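Local coordinates for protein FdxN element excision controlling factor XisI (Anabaena variabilis ATCC 29413, PDB 2NVM) that probably acts, together with XisF and XisH, as a controlling factor in the site-specific excision of the fdxN element that rearranges cyanobacterial nitrogen-fixation genes, at residues E86-S89 / T90-I94. Sequence-based numbering, arbitrary orientation.
Sequences EEDS and TNLAI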
loop_
_atom_site.group_PDB
_atom_site.type_symbol
_atom_site.label_atom_id
_atom_site.label_comp_id
_atom_site.label_asym_id
_atom_site.label_seq_id
_atom_site.Cartn_x
_atom_site.Cartn_y
_atom_site.Cartn_z
ATOM N N GLU B 86 11.053 -0.281 1.471
ATOM C CA GLU B 86 10.781 0.844 0.555
ATOM C C GLU B 86 10.490 2.163 1.277
ATOM O O GLU B 86 10.671 3.216 0.712
ATOM C CB GLU B 86 9.593 0.514 -0.347
ATOM C CG GLU B 86 9.670 -0.805 -1.158
ATOM C CD GLU B 86 10.688 -0.839 -2.283
ATOM O OE1 GLU B 86 11.589 0.009 -2.383
ATOM O OE2 GLU B 86 10.621 -1.782 -3.085
ATOM N N GLU B 87 9.964 2.103 2.491
ATOM C CA GLU B 87 9.668 3.296 3.286
ATOM C C GLU B 87 9.713 2.858 4.734
ATOM O O GLU B 87 9.175 1.792 5.062
ATOM C CB GLU B 87 8.290 3.873 2.913
ATOM C CG GLU B 87 7.879 5.172 3.646
ATOM C CD GLU B 87 8.821 6.368 3.403
ATOM O OE1 GLU B 87 9.163 6.634 2.236
ATOM O OE2 GLU B 87 9.197 7.055 4.391
ATOM N N ASP B 88 10.366 3.666 5.570
ATOM C CA ASP B 88 10.570 3.381 6.971
ATOM C C ASP B 88 10.383 4.638 7.815
ATOM O O ASP B 88 10.960 5.678 7.490
ATOM C CB ASP B 88 12.022 2.865 7.152
ATOM C CG ASP B 88 12.365 2.490 8.614
ATOM O OD1 ASP B 88 11.485 1.974 9.328
ATOM O OD2 ASP B 88 13.522 2.703 9.033
ATOM N N SER B 89 9.646 4.487 8.919
ATOM C CA SER B 89 9.352 5.527 9.927
ATOM C C SER B 89 10.032 5.301 11.312
ATOM O O SER B 89 9.850 6.115 12.220
ATOM C CB SER B 89 7.844 5.500 10.192
ATOM O OG SER B 89 7.459 4.199 10.653
ATOM N N THR B 90 10.785 4.209 11.457
ATOM C CA THR B 90 11.416 3.784 12.724
ATOM C C THR B 90 12.903 4.100 12.896
ATOM O O THR B 90 13.454 3.750 13.950
ATOM C CB THR B 90 11.250 2.233 12.875
ATOM O OG1 THR B 90 12.073 1.548 11.913
ATOM C CG2 THR B 90 9.792 1.820 12.693
ATOM N N ASN B 91 13.516 4.770 11.897
ATOM C CA ASN B 91 14.954 5.107 11.881
ATOM C C ASN B 91 15.787 3.799 11.970
ATOM O O ASN B 91 16.768 3.696 12.724
ATOM C CB ASN B 91 15.298 6.141 12.983
ATOM C CG ASN B 91 16.639 6.871 12.750
ATOM O OD1 ASN B 91 17.045 7.129 11.613
ATOM N ND2 ASN B 91 17.301 7.246 13.842
ATOM N N LEU B 92 15.350 2.803 11.179
ATOM C CA LEU B 92 15.934 1.459 11.082
ATOM C C LEU B 92 15.762 0.537 12.302
ATOM O O LEU B 92 16.397 -0.508 12.353
ATOM C CB LEU B 92 17.396 1.501 10.542
ATOM C CG LEU B 92 17.563 2.076 9.124
ATOM C CD1 LEU B 92 19.041 2.088 8.773
ATOM C CD2 LEU B 92 16.755 1.298 8.062
ATOM N N ALA B 93 14.858 0.874 13.238
ATOM C CA ALA B 93 14.548 -0.005 14.395
ATOM C C ALA B 93 13.998 -1.366 13.915
ATOM O O ALA B 93 14.275 -2.379 14.543
ATOM C CB ALA B 93 13.568 0.654 15.372
ATOM N N ILE B 94 13.262 -1.371 12.793
ATOM C CA ILE B 94 12.722 -2.607 12.187
ATOM C C ILE B 94 13.813 -3.562 11.655
ATOM O O ILE B 94 13.563 -4.755 11.573
ATOM C CB ILE B 94 11.651 -2.346 11.058
ATOM C CG1 ILE B 94 12.235 -1.682 9.803
ATOM C CG2 ILE B 94 10.458 -1.517 11.598
ATOM C CD1 ILE B 94 11.170 -1.537 8.702
HETATM O O HOH W 1 12.783 6.703 9.817
#
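The carboxylate of Asp88 reaches forward along the chain and gathers three donors from Thr90 and Leu92. Its OD1 takes two of them. The hydroxyl of Thr90 donates through OG1 at 2.7 Å to Asp88 OD1, which accepts on its syn lone pair, whereas the amide Thr90 N lies 3.2 Å from Asp88 OD1 and comes from well above the carboxylate plane, 66° out of it, though the N-H itself points almost straight at the oxygen. The other oxygen, Asp88 OD2, accepts from Leu92 N at 2.8 Å, again on the syn side. The chi1 of -179° places CG of Asp88 beside its own carbonyl carbon, directing the carboxylate toward the residues that follow, and bonds at both oxygens should restrict rotation about CB-CG.

Thr90 OG1 serves a second role: it accepts from Ile94 N at 3.3 Å with an N-H angle of 160°, so one hydroxyl links the carboxylate to the first turn of helix 93-100. A water bridges Asp88 O, to which it donates, and Asn91 N, from which it accepts at 2.9 Å.

Aliphatic carbons lie against the carboxylate oxygens: Leu92 CD2 comes within 3.7 Å of Asp88 OD2, and Ile94 CD1 within 3.6 Å of Asp88 OD1. Phe112 also touches Asp88 and Leu92, while Ile94 packs on Ile15 and Tyr19 of helix 4-23.

The Thr90 N to Asp88 OD1 bond defines an Asx turn, which runs into a type I' beta turn from Thr90 to Ala93, closed by a weak Ala93 N to Thr90 O bond. These consecutive turns make the strand-to-helix connection of a beta-alpha-beta unit: strand 82-87, helix 93-100 and the parallel strand 108-110.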